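Local coordinates for putative lipoprotein (Bacteroides ovatus, PDB 3OQQ) that is of unknown function but binds calcium ions and is probably an extracellular lipoprotein with two regions from uncharacterised families, at residues E227-K232 against E302-G307; S202-R207 against E309-A314; D198-E203 against L320-E325; L178-R183 against T267-D272; V23-D28 against V101-P106. All blocks are in the same frame, centred on the assembly; numbering follows the deposited sequence.

How the contacts relate
Contacts 4 and 5 are buried and wholly apolar, each joining strands that face one another across an apolar interior: two different sheets in contact 4, a curled run of strands in contact 5. Their centres are about 30 Å apart. Contacts 1, 2 and 3 are only partly buried and add charge or water to their apolar touches. Strand 298-307 ties several of them together: its backbone pairs with residues of contact 2 through Ile306 and with Leu178 of contact 4 through Val303, while Leu305 packs on Leu200 of contact 3. Contacts 2 and 3 share Ser202 and Glu203 and meet where Tyr204 lies against Ala322. Contact 3 also reaches contact 4, the carbonyl of Leu200 accepting a hydrogen bond from the hydroxyl of Thr267.

Contact 1 (E227-K232 against E302-G307); sequences EELSTK and EVRLIG
Leu229 carries its side of this contact through one methyl group, CD2, which meets two neighbouring side chains of strand 298-307. The apolar part is its touch on Ile306, with Leu229 CD2 3.7 Å from Ile306 CD1, the two side chains meeting at a slant. The second part involves a charged group: the same Leu229 CD2 lies 3.8 Å from Arg304 NH1. Arg304 brings its guanidinium alongside the leucine methyl with CG opposite the backbone N (chi1 -174°) and its chain extended to NE, and Ile306 CD1 sits 3.9 Å above one face of the guanidinium, toward the rim. A salt bridge to Glu175, on the neighbouring strand 173-184, holds the arginine head.

Polar bonds within 227-232 fix the bend from which Leu229 projects. Ser230 OG accepts from the backbone N of Lys232 at 3.2 Å in an ST turn, and Lys232 NZ forms a salt bridge with Glu227 OE2 at 3.1 Å. Leu229 and Ser230 both face Ile208 of the intervening strand 205-215, forming a G1 beta bulge in strand 221-230. No hydrogen bond joins the two segments. The chemistry implies a small apolar patch bridging that middle strand, with Ile306 CD1 over the guanidinium and the leucine methyl beside NH1, while the charge is answered by Glu175.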
# COMPACT_ATOMS: atom_id res chain seq x y z
N GLU A 227 -0.54 4.24 20.75
CA GLU A 227 0.70 4.45 21.47
C GLU A 227 1.45 5.48 20.64
O GLU A 227 1.68 5.24 19.46
CB GLU A 227 1.52 3.17 21.68
CG GLU A 227 2.67 3.37 22.65
CD GLU A 227 3.36 2.11 23.13
OE1 GLU A 227 2.68 1.07 23.27
OE2 GLU A 227 4.57 2.19 23.44
N GLU A 228 1.83 6.59 21.26
CA GLU A 228 2.47 7.71 20.56
C GLU A 228 3.96 7.88 20.83
O GLU A 228 4.41 7.78 21.97
CB GLU A 228 1.79 9.02 20.96
CG GLU A 228 0.41 9.20 20.36
CD GLU A 228 -0.07 10.62 20.46
OE1 GLU A 228 0.30 11.44 19.59
OE2 GLU A 228 -0.80 10.93 21.43
N LEU A 229 4.70 8.20 19.75
CA LEU A 229 6.13 8.57 19.75
C LEU A 229 7.02 7.66 20.61
O LEU A 229 7.86 8.12 21.38
CB LEU A 229 6.25 10.05 20.22
CG LEU A 229 5.38 11.08 19.51
CD1 LEU A 229 5.38 12.39 20.25
CD2 LEU A 229 5.84 11.31 18.10
N SER A 230 6.83 6.34 20.46
CA SER A 230 7.57 5.36 21.24
C SER A 230 8.98 5.17 20.70
O SER A 230 9.19 5.16 19.49
CB SER A 230 6.83 4.03 21.22
OG SER A 230 7.56 3.07 21.96
N THR A 231 9.94 4.97 21.61
CA THR A 231 11.35 4.72 21.27
C THR A 231 11.64 3.22 21.30
O THR A 231 12.78 2.82 21.07
CB THR A 231 12.28 5.44 22.26
OG1 THR A 231 11.97 5.03 23.60
CG2 THR A 231 12.23 6.95 22.10
N LYS A 232 10.62 2.40 21.60
CA LYS A 232 10.72 0.94 21.66
C LYS A 232 11.05 0.32 20.30
O LYS A 232 10.61 0.85 19.26
CB LYS A 232 9.38 0.33 22.14
CG LYS A 232 9.00 0.62 23.59
CD LYS A 232 7.57 0.16 23.82
CE LYS A 232 7.05 0.51 25.19
NZ LYS A 232 5.66 0.03 25.38
N GLU A 302 -2.80 2.28 11.69
CA GLU A 302 -2.12 3.50 11.26
C GLU A 302 -0.76 3.59 11.94
O GLU A 302 -0.68 3.47 13.17
CB GLU A 302 -2.96 4.75 11.53
CG GLU A 302 -2.31 6.01 10.98
CD GLU A 302 -3.02 7.30 11.33
OE1 GLU A 302 -3.96 7.67 10.59
OE2 GLU A 302 -2.66 7.92 12.35
N VAL A 303 0.30 3.73 11.14
CA VAL A 303 1.67 3.76 11.65
C VAL A 303 2.40 4.99 11.15
O VAL A 303 2.48 5.24 9.95
CB VAL A 303 2.47 2.48 11.27
CG1 VAL A 303 3.88 2.51 11.89
CG2 VAL A 303 1.73 1.21 11.68
N ARG A 304 2.91 5.77 12.09
CA ARG A 304 3.76 6.91 11.82
C ARG A 304 5.16 6.57 12.28
O ARG A 304 5.36 6.23 13.46
CB ARG A 304 3.21 8.16 12.52
CG ARG A 304 3.96 9.44 12.17
CD ARG A 304 3.38 10.59 12.96
NE ARG A 304 4.17 11.81 12.83
CZ ARG A 304 4.36 12.67 13.82
NH1 ARG A 304 3.86 12.43 15.02
NH2 ARG A 304 5.08 13.77 13.62
N LEU A 305 6.13 6.57 11.36
CA LEU A 305 7.53 6.30 11.71
C LEU A 305 8.32 7.57 11.49
O LEU A 305 8.33 8.09 10.38
CB LEU A 305 8.13 5.15 10.88
CG LEU A 305 7.34 3.84 10.85
CD1 LEU A 305 7.85 2.97 9.78
CD2 LEU A 305 7.41 3.09 12.17
N ILE A 306 8.93 8.11 12.57
CA ILE A 306 9.68 9.37 12.52
C ILE A 306 11.15 9.02 12.43
O ILE A 306 11.69 8.30 13.31
CB ILE A 306 9.33 10.31 13.72
CG1 ILE A 306 7.81 10.61 13.75
CG2 ILE A 306 10.11 11.63 13.66
CD1 ILE A 306 7.06 9.94 14.91
N GLY A 307 11.77 9.48 11.35
CA GLY A 307 13.18 9.23 11.10
C GLY A 307 14.12 9.89 12.09
O GLY A 307 13.80 10.95 12.63

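Contact 2 (S202-R207 against E309-A314); sequences SEYVDR and EGLTGA
Leu311 and Tyr204 form the closer-packed part of this contact, and even here the fit is modest. Leu311 CD2 comes to the edge of the tyrosine ring, near its plane, 4.2 Å from Tyr204 CD1, and the two side chains cross at about a right angle. The same methyl, Leu311 CD2, also lies 4.2 Å from the carbonyl O of Glu203. Tyr204 sets CG opposite its own carbonyl carbon (chi1 -55°), which swings the ring back toward 309-314 although its CB bond points away from it. The ring also rests on Ala318 and Ala322 of helix 314-328.

The other side is looser and mediated by solvent. There a single water accepts from Glu309 N at 2.9 Å and donates to Asp206 OD2 at 2.6 Å, so that the carboxylate and the backbone are joined without touching. Asp206 is also held from its own segment, where Arg207 NE makes a weak, long salt bridge to Asp206 OD1 at 3.4 Å. Asp206 and Arg207 both face Ile306. The arrangement is that of a classic beta bulge at the start of strand 205-215, beside the loop that leaves its partner strand 298-307 and enters helix 314-328 through Gly313 at the N-cap position.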
# COMPACT_ATOMS: atom_id res chain seq x y z
N SER A 202 16.18 -0.07 11.72
CA SER A 202 15.93 0.56 13.02
C SER A 202 16.82 1.82 13.21
O SER A 202 16.36 2.81 13.76
CB SER A 202 16.15 -0.43 14.17
OG SER A 202 17.47 -0.92 14.21
N GLU A 203 18.05 1.80 12.67
CA GLU A 203 19.03 2.89 12.69
C GLU A 203 18.44 4.16 12.05
O GLU A 203 18.90 5.25 12.36
CB GLU A 203 20.32 2.49 11.92
CG GLU A 203 21.14 1.36 12.54
CD GLU A 203 20.69 -0.08 12.34
OE1 GLU A 203 19.59 -0.30 11.78
OE2 GLU A 203 21.42 -1.00 12.77
N TYR A 204 17.43 4.01 11.17
CA TYR A 204 16.79 5.13 10.49
C TYR A 204 15.51 5.61 11.17
O TYR A 204 14.99 6.65 10.78
CB TYR A 204 16.45 4.75 9.03
CG TYR A 204 17.61 4.23 8.19
CD1 TYR A 204 18.90 4.73 8.35
CD2 TYR A 204 17.40 3.26 7.21
CE1 TYR A 204 19.95 4.28 7.56
CE2 TYR A 204 18.45 2.80 6.42
CZ TYR A 204 19.72 3.32 6.59
OH TYR A 204 20.75 2.87 5.81
N VAL A 205 14.96 4.83 12.11
CA VAL A 205 13.68 5.11 12.74
C VAL A 205 13.87 5.45 14.21
O VAL A 205 14.35 4.63 14.97
CB VAL A 205 12.69 3.92 12.56
CG1 VAL A 205 11.36 4.21 13.23
CG2 VAL A 205 12.50 3.59 11.08
N ASP A 206 13.46 6.66 14.59
CA ASP A 206 13.59 7.18 15.95
C ASP A 206 12.36 6.80 16.77
O ASP A 206 12.50 6.13 17.78
CB ASP A 206 13.77 8.72 15.90
CG ASP A 206 13.89 9.46 17.23
OD1 ASP A 206 13.94 8.80 18.28
OD2 ASP A 206 13.92 10.71 17.21
N ARG A 207 11.17 7.22 16.31
CA ARG A 207 9.89 7.01 16.99
C ARG A 207 8.90 6.28 16.16
O ARG A 207 8.84 6.44 14.93
CB ARG A 207 9.22 8.36 17.39
CG ARG A 207 10.07 9.37 18.15
CD ARG A 207 10.41 8.85 19.52
NE ARG A 207 11.34 9.71 20.25
CZ ARG A 207 11.04 10.33 21.39
NH1 ARG A 207 9.83 10.21 21.92
NH2 ARG A 207 11.95 11.08 22.00
N GLU A 309 16.98 12.04 13.62
CA GLU A 309 17.48 13.37 13.31
C GLU A 309 18.99 13.36 13.57
O GLU A 309 19.47 12.53 14.34
CB GLU A 309 16.75 14.39 14.20
CG GLU A 309 16.45 15.73 13.57
CD GLU A 309 15.72 16.63 14.55
OE1 GLU A 309 14.48 16.50 14.66
OE2 GLU A 309 16.39 17.41 15.25
N GLY A 310 19.72 14.26 12.91
CA GLY A 310 21.16 14.41 13.10
C GLY A 310 22.08 13.32 12.58
O GLY A 310 23.25 13.28 12.95
N LEU A 311 21.57 12.43 11.69
CA LEU A 311 22.39 11.41 11.03
C LEU A 311 23.19 12.14 9.95
O LEU A 311 22.68 13.14 9.40
CB LEU A 311 21.50 10.28 10.46
CG LEU A 311 22.02 8.84 10.63
CD1 LEU A 311 22.10 8.43 12.12
CD2 LEU A 311 21.16 7.86 9.89
N THR A 312 24.45 11.74 9.69
CA THR A 312 25.23 12.54 8.72
C THR A 312 26.06 11.70 7.70
O THR A 312 26.27 10.50 7.88
CB THR A 312 26.12 13.56 9.48
OG1 THR A 312 26.60 14.55 8.57
CG2 THR A 312 27.26 12.91 10.28
N GLY A 313 26.48 12.39 6.64
CA GLY A 313 27.32 11.86 5.56
C GLY A 313 26.66 10.84 4.66
O GLY A 313 25.54 11.05 4.18
N ALA A 314 27.39 9.73 4.42
CA ALA A 314 26.96 8.60 3.58
C ALA A 314 25.69 7.94 4.14
O ALA A 314 24.76 7.68 3.38
CB ALA A 314 28.08 7.58 3.46
O HOH W 1 16.21 11.57 16.35

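Contact 3 (D198-E203 against L320-E325); sequences DGLKSE and LAAFRE
Leu200 lays its CD1 methyl squarely on the ring of Phe323, and this CH-pi contact dominates the first shell. Leu200 CD1 sits 3.6 Å from the centroid of the Phe323 ring and only 3° off the ring normal, so all six ring carbons are nearly equally distant from it. Leu200 CD1 also touches Ala322, its distance to Ala322 CB being 4.3 Å. Beside this pair, Ala322 CB rests 3.7 Å from the carbonyl O of Gly199. Gly199 itself takes a positive phi (83°), a backbone conformation that favours glycine.

One shell further out, torsion and water set these groups in place. Phe323 has CG opposite its carbonyl carbon (chi1 -82°), which brings the ring round to the loop although its CB bond points away. A water donates to Asp198 O at 2.8 Å and to Ala322 O at 2.7 Å, linking two backbone carbonyls that cannot bond to each other directly.

Beyond these, Asp198 OD1 is held in a salt bridge by Arg332, and the carbonyl of Leu200 accepts from Thr267. The side chain of Phe323 continues onto Leu176 and Val158 of strands 173-184 and 150-161. Leu200 is the centre of an inverse gamma turn, by which the connection between strands 190-198 and 205-215 packs against helix 314-328.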
# COMPACT_ATOMS: atom_id res chain seq x y z
N ASP A 198 10.81 -2.94 3.57
CA ASP A 198 12.11 -3.46 3.19
C ASP A 198 13.18 -2.35 3.15
O ASP A 198 12.99 -1.32 2.49
CB ASP A 198 11.99 -4.17 1.84
CG ASP A 198 13.01 -5.25 1.64
OD1 ASP A 198 14.21 -4.94 1.67
OD2 ASP A 198 12.61 -6.42 1.48
N GLY A 199 14.27 -2.58 3.88
CA GLY A 199 15.37 -1.62 3.96
C GLY A 199 15.16 -0.50 4.96
O GLY A 199 16.10 0.25 5.22
N LEU A 200 13.94 -0.36 5.55
CA LEU A 200 13.74 0.67 6.56
C LEU A 200 14.26 0.16 7.91
O LEU A 200 13.48 -0.31 8.73
CB LEU A 200 12.30 1.18 6.65
CG LEU A 200 12.21 2.53 7.40
CD1 LEU A 200 12.75 3.71 6.55
CD2 LEU A 200 10.84 2.77 7.87
N LYS A 201 15.58 0.23 8.09
CA LYS A 201 16.29 -0.28 9.27
C LYS A 201 16.00 0.55 10.53
O LYS A 201 15.63 1.72 10.43
CB LYS A 201 17.80 -0.31 9.00
CG LYS A 201 18.16 -1.11 7.74
CD LYS A 201 19.61 -1.51 7.73
CE LYS A 201 20.13 -1.70 6.32
NZ LYS A 201 20.97 -0.55 5.90
N SER A 202 16.18 -0.07 11.72
CA SER A 202 15.93 0.56 13.02
C SER A 202 16.82 1.82 13.21
O SER A 202 16.36 2.81 13.76
CB SER A 202 16.15 -0.43 14.17
OG SER A 202 17.47 -0.92 14.21
N GLU A 203 18.05 1.80 12.67
CA GLU A 203 19.03 2.89 12.69
C GLU A 203 18.44 4.16 12.05
O GLU A 203 18.90 5.25 12.36
CB GLU A 203 20.32 2.49 11.92
CG GLU A 203 21.14 1.36 12.54
CD GLU A 203 20.69 -0.08 12.34
OE1 GLU A 203 19.59 -0.30 11.78
OE2 GLU A 203 21.42 -1.00 12.77
N LEU A 320 17.69 8.71 3.82
CA LEU A 320 16.77 9.43 2.96
C LEU A 320 16.36 8.53 1.79
O LEU A 320 15.18 8.50 1.42
CB LEU A 320 17.41 10.75 2.50
CG LEU A 320 16.63 11.62 1.49
CD1 LEU A 320 15.26 12.09 2.04
CD2 LEU A 320 17.48 12.83 1.06
N ALA A 321 17.32 7.76 1.25
CA ALA A 321 17.07 6.82 0.16
C ALA A 321 16.16 5.67 0.65
O ALA A 321 15.26 5.28 -0.07
CB ALA A 321 18.39 6.28 -0.37
N ALA A 322 16.37 5.18 1.90
CA ALA A 322 15.55 4.11 2.50
C ALA A 322 14.07 4.53 2.64
O ALA A 322 13.20 3.73 2.32
CB ALA A 322 16.11 3.74 3.86
N PHE A 323 13.80 5.78 3.09
CA PHE A 323 12.42 6.30 3.17
C PHE A 323 11.84 6.48 1.77
O PHE A 323 10.70 6.11 1.54
CB PHE A 323 12.35 7.62 3.94
CG PHE A 323 12.32 7.45 5.44
CD1 PHE A 323 11.11 7.28 6.11
CD2 PHE A 323 13.50 7.47 6.19
CE1 PHE A 323 11.08 7.12 7.49
CE2 PHE A 323 13.46 7.31 7.58
CZ PHE A 323 12.25 7.11 8.21
N ARG A 324 12.64 7.03 0.85
CA ARG A 324 12.19 7.32 -0.53
C ARG A 324 11.87 6.06 -1.34
O ARG A 324 10.83 6.02 -2.00
CB ARG A 324 13.22 8.15 -1.28
CG ARG A 324 13.13 9.64 -1.02
CD ARG A 324 14.17 10.36 -1.86
NE ARG A 324 14.26 11.77 -1.50
CZ ARG A 324 15.26 12.57 -1.84
NH1 ARG A 324 16.28 12.10 -2.55
NH2 ARG A 324 15.26 13.85 -1.47
N GLU A 325 12.75 5.05 -1.27
CA GLU A 325 12.64 3.78 -1.98
C GLU A 325 11.41 2.98 -1.54
O GLU A 325 10.99 2.11 -2.30
CB GLU A 325 13.92 2.94 -1.81
CG GLU A 325 15.02 3.35 -2.77
CD GLU A 325 14.78 2.89 -4.19
OE1 GLU A 325 15.10 1.72 -4.50
OE2 GLU A 325 14.22 3.69 -4.98
O HOH W 2 13.98 1.21 1.73

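Contact 4 (L178-R183 against T267-D272); sequences LTLDVR and TVITLD
Ile269 points two branches at two leucines of strand 178-183, and this forked approach organises the contact. Its longer branch meets Leu178 head on: Leu178 CD2 and Ile269 CD1 reach toward each other tip to tip at 3.6 Å. The shorter branch turns to the next inward-facing residue, with Ile269 CG2 4.1 Å from Leu180 CD1, where the side chains slant past one another. The fork is the branching of isoleucine at CB. A chi1 of -60° aims it, with CG1 opposite the carbonyl carbon and CG2 opposite the backbone N, so that the two branches diverge along the facing strand.

Leu271, two residues on, takes up the far end of the contact. Leu271 CD2 lies 3.7 Å from Val182 CG2, again at a slant. Leu178, Leu180 and Val182 alternate with residues that face the other way, as do Ile269 and Leu271 on their strand, so each strand offers one apolar face to the other.

All five touching residues are buried, and no hydrogen bond crosses between the strands, whose axes come within 9.5 Å at an angle of 28°. Each belongs to a different sheet: Leu178, Leu180 and Val182 pair by backbone with Val303, Ala301 and Leu299, whereas strand 266-272 lies between 253-263 and 190-198. The strands run in roughly the same direction across the interface, an arrangement characteristic of the aligned face-to-face packing in a beta sandwich.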
# COMPACT_ATOMS: atom_id res chain seq x y z
N LEU A 178 1.78 5.25 7.21
CA LEU A 178 1.15 4.10 6.59
C LEU A 178 -0.21 3.80 7.19
O LEU A 178 -0.34 3.69 8.40
CB LEU A 178 2.03 2.84 6.72
CG LEU A 178 1.35 1.48 6.38
CD1 LEU A 178 1.23 1.26 4.90
CD2 LEU A 178 2.08 0.33 7.00
N THR A 179 -1.22 3.59 6.32
CA THR A 179 -2.50 3.08 6.77
C THR A 179 -2.71 1.78 6.08
O THR A 179 -2.27 1.61 4.94
CB THR A 179 -3.69 4.04 6.61
OG1 THR A 179 -3.89 4.40 5.25
CG2 THR A 179 -3.62 5.25 7.53
N LEU A 180 -3.31 0.83 6.80
CA LEU A 180 -3.73 -0.49 6.33
C LEU A 180 -5.18 -0.64 6.73
O LEU A 180 -5.49 -0.59 7.94
CB LEU A 180 -2.87 -1.61 6.93
CG LEU A 180 -1.36 -1.61 6.67
CD1 LEU A 180 -0.67 -2.63 7.54
CD2 LEU A 180 -1.04 -1.85 5.20
N ASP A 181 -6.08 -0.70 5.73
CA ASP A 181 -7.53 -0.77 5.97
C ASP A 181 -8.10 -2.07 5.50
O ASP A 181 -8.01 -2.35 4.30
CB ASP A 181 -8.25 0.40 5.26
CG ASP A 181 -7.78 1.76 5.72
OD1 ASP A 181 -7.26 1.87 6.87
OD2 ASP A 181 -7.87 2.72 4.92
N VAL A 182 -8.72 -2.85 6.41
CA VAL A 182 -9.33 -4.14 6.07
C VAL A 182 -10.63 -3.93 5.31
O VAL A 182 -11.63 -3.47 5.87
CB VAL A 182 -9.57 -5.06 7.29
CG1 VAL A 182 -10.04 -6.45 6.84
CG2 VAL A 182 -8.32 -5.18 8.15
N ARG A 183 -10.66 -4.35 4.05
CA ARG A 183 -11.85 -4.23 3.25
C ARG A 183 -12.68 -5.52 3.33
O ARG A 183 -13.89 -5.45 3.44
CB ARG A 183 -11.46 -3.82 1.82
CG ARG A 183 -12.22 -4.47 0.71
CD ARG A 183 -12.77 -3.49 -0.28
NE ARG A 183 -11.82 -2.62 -0.98
CZ ARG A 183 -11.38 -2.81 -2.23
NH1 ARG A 183 -11.71 -3.93 -2.89
NH2 ARG A 183 -10.61 -1.90 -2.82
N THR A 267 11.37 -2.70 8.84
CA THR A 267 10.26 -2.60 9.82
C THR A 267 9.16 -3.62 9.49
O THR A 267 8.67 -3.66 8.35
CB THR A 267 9.72 -1.15 9.86
OG1 THR A 267 10.81 -0.27 10.10
CG2 THR A 267 8.65 -0.95 10.96
N VAL A 268 8.78 -4.45 10.46
CA VAL A 268 7.74 -5.47 10.19
C VAL A 268 6.45 -5.06 10.93
O VAL A 268 6.45 -4.95 12.15
CB VAL A 268 8.20 -6.91 10.55
CG1 VAL A 268 7.07 -7.93 10.34
CG2 VAL A 268 9.45 -7.30 9.75
N ILE A 269 5.38 -4.80 10.16
CA ILE A 269 4.09 -4.34 10.67
C ILE A 269 3.04 -5.42 10.49
O ILE A 269 2.83 -5.90 9.38
CB ILE A 269 3.68 -3.01 9.94
CG1 ILE A 269 4.76 -1.91 10.20
CG2 ILE A 269 2.27 -2.51 10.39
CD1 ILE A 269 4.63 -0.65 9.41
N THR A 270 2.35 -5.80 11.59
CA THR A 270 1.27 -6.79 11.48
C THR A 270 -0.02 -6.31 12.15
O THR A 270 0.02 -5.72 13.23
CB THR A 270 1.67 -8.15 12.05
OG1 THR A 270 2.03 -7.98 13.41
CG2 THR A 270 2.80 -8.83 11.27
N LEU A 271 -1.15 -6.59 11.49
CA LEU A 271 -2.49 -6.35 11.98
C LEU A 271 -3.14 -7.71 12.17
O LEU A 271 -3.46 -8.40 11.20
CB LEU A 271 -3.30 -5.48 11.01
CG LEU A 271 -4.77 -5.24 11.42
CD1 LEU A 271 -4.88 -4.54 12.81
CD2 LEU A 271 -5.48 -4.45 10.37
N ASP A 272 -3.26 -8.12 13.44
CA ASP A 272 -3.84 -9.41 13.85
C ASP A 272 -5.29 -9.17 14.28
O ASP A 272 -5.65 -8.01 14.54
CB ASP A 272 -2.96 -9.96 14.98
CG ASP A 272 -3.13 -11.41 15.42
OD1 ASP A 272 -4.07 -12.09 14.92
OD2 ASP A 272 -2.34 -11.84 16.26

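Contact 5 (V23-D28 against V101-P106); sequences VNVYSD and VTLALP
Val25, with CG2 opposite its carbonyl carbon (chi1 -179°), and Leu103, with CG likewise opposite its carbonyl carbon (chi1 -59°), bring their methyls together end to end. Val25 CG2 lies 3.8 Å from Leu103 CD1 and 4.0 Å from Leu103 CD2, so the valine methyl meets both prongs of the leucine fork. Val23 works differently: its side chain crosses that of Leu105 at a slant, with Val23 CG1 3.8 Å from Leu105 CD1. The other methyl, Val23 CG2, makes a more distant approach to Leu103 CD1 at 4.4 Å, so that Leu103 meets both valines.

The interaction is purely apolar, and no hydrogen bond spans the two segments. Val23 and Val25 point toward 101-106 from one face of their strand, while Asn24 between them turns away and is bonded through OD1 to the backbone N of Asp40. Phe76 of strand 71-80 adds to the apolar surroundings of Leu103, and Val41 of strand 36-41 to those of Val23. Strand 23-26 pairs with 59-65, which pairs with 71-80, which in turn pairs with 96-104, so antiparallel strands curl round until these two face each other across an apolar interior, as in a barrel-like or sandwich-like beta domain.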
# COMPACT_ATOMS: atom_id res chain seq x y z
N VAL A 23 3.30 22.87 -5.53
CA VAL A 23 2.39 22.24 -6.48
C VAL A 23 2.07 20.78 -6.09
O VAL A 23 2.80 20.15 -5.34
CB VAL A 23 2.93 22.34 -7.95
CG1 VAL A 23 3.10 23.80 -8.38
CG2 VAL A 23 4.24 21.56 -8.13
N ASN A 24 0.99 20.26 -6.66
CA ASN A 24 0.58 18.88 -6.46
C ASN A 24 0.56 18.19 -7.81
O ASN A 24 0.11 18.79 -8.78
CB ASN A 24 -0.77 18.83 -5.78
CG ASN A 24 -0.71 19.36 -4.38
OD1 ASN A 24 0.15 19.00 -3.58
ND2 ASN A 24 -1.60 20.28 -4.06
N VAL A 25 1.10 16.96 -7.89
CA VAL A 25 1.17 16.18 -9.13
C VAL A 25 0.28 14.95 -8.96
O VAL A 25 0.39 14.25 -7.95
CB VAL A 25 2.62 15.82 -9.51
CG1 VAL A 25 2.67 15.04 -10.83
CG2 VAL A 25 3.50 17.08 -9.58
N TYR A 26 -0.62 14.70 -9.94
CA TYR A 26 -1.59 13.60 -9.94
C TYR A 26 -1.45 12.72 -11.18
O TYR A 26 -1.03 13.21 -12.23
CB TYR A 26 -3.04 14.17 -9.92
CG TYR A 26 -3.33 15.11 -8.76
CD1 TYR A 26 -3.01 16.46 -8.83
CD2 TYR A 26 -3.96 14.65 -7.61
CE1 TYR A 26 -3.23 17.31 -7.76
CE2 TYR A 26 -4.19 15.49 -6.52
CZ TYR A 26 -3.84 16.83 -6.61
OH TYR A 26 -4.10 17.67 -5.55
N SER A 27 -1.82 11.43 -11.08
CA SER A 27 -1.79 10.53 -12.25
C SER A 27 -3.11 10.64 -13.06
O SER A 27 -3.23 10.03 -14.12
CB SER A 27 -1.57 9.09 -11.79
OG SER A 27 -2.62 8.68 -10.93
N ASP A 28 -4.09 11.42 -12.55
CA ASP A 28 -5.42 11.62 -13.16
C ASP A 28 -5.79 13.10 -13.24
O ASP A 28 -5.45 13.84 -12.32
CB ASP A 28 -6.51 10.92 -12.31
CG ASP A 28 -6.44 9.40 -12.20
OD1 ASP A 28 -5.39 8.88 -11.75
OD2 ASP A 28 -7.47 8.75 -12.45
N VAL A 101 9.46 13.02 -14.67
CA VAL A 101 8.73 14.21 -15.11
C VAL A 101 9.61 15.41 -14.83
O VAL A 101 10.33 15.42 -13.83
CB VAL A 101 7.33 14.31 -14.44
CG1 VAL A 101 7.41 14.66 -12.96
CG2 VAL A 101 6.42 15.27 -15.18
N THR A 102 9.58 16.40 -15.71
CA THR A 102 10.30 17.65 -15.51
C THR A 102 9.23 18.72 -15.37
O THR A 102 8.53 19.02 -16.32
CB THR A 102 11.33 17.90 -16.60
OG1 THR A 102 12.31 16.86 -16.50
CG2 THR A 102 12.03 19.26 -16.45
N LEU A 103 9.06 19.20 -14.15
CA LEU A 103 8.06 20.22 -13.87
C LEU A 103 8.62 21.61 -14.18
O LEU A 103 9.82 21.86 -14.05
CB LEU A 103 7.62 20.13 -12.39
CG LEU A 103 7.02 18.80 -11.90
CD1 LEU A 103 6.80 18.86 -10.41
CD2 LEU A 103 5.71 18.45 -12.64
N ALA A 104 7.72 22.51 -14.56
CA ALA A 104 8.02 23.92 -14.83
C ALA A 104 6.79 24.71 -14.47
O ALA A 104 5.66 24.26 -14.69
CB ALA A 104 8.41 24.14 -16.29
N LEU A 105 7.01 25.86 -13.85
CA LEU A 105 5.95 26.75 -13.41
C LEU A 105 5.48 27.70 -14.53
O LEU A 105 6.27 28.55 -14.99
CB LEU A 105 6.44 27.56 -12.21
CG LEU A 105 5.66 27.53 -10.91
CD1 LEU A 105 5.31 26.11 -10.48
CD2 LEU A 105 6.44 28.22 -9.84
N PRO A 106 4.17 27.64 -14.93
CA PRO A 106 3.64 28.60 -15.92
C PRO A 106 3.76 30.03 -15.39
O PRO A 106 3.91 30.22 -14.18
CB PRO A 106 2.18 28.17 -16.06
CG PRO A 106 2.17 26.74 -15.65
CD PRO A 106 3.11 26.72 -14.49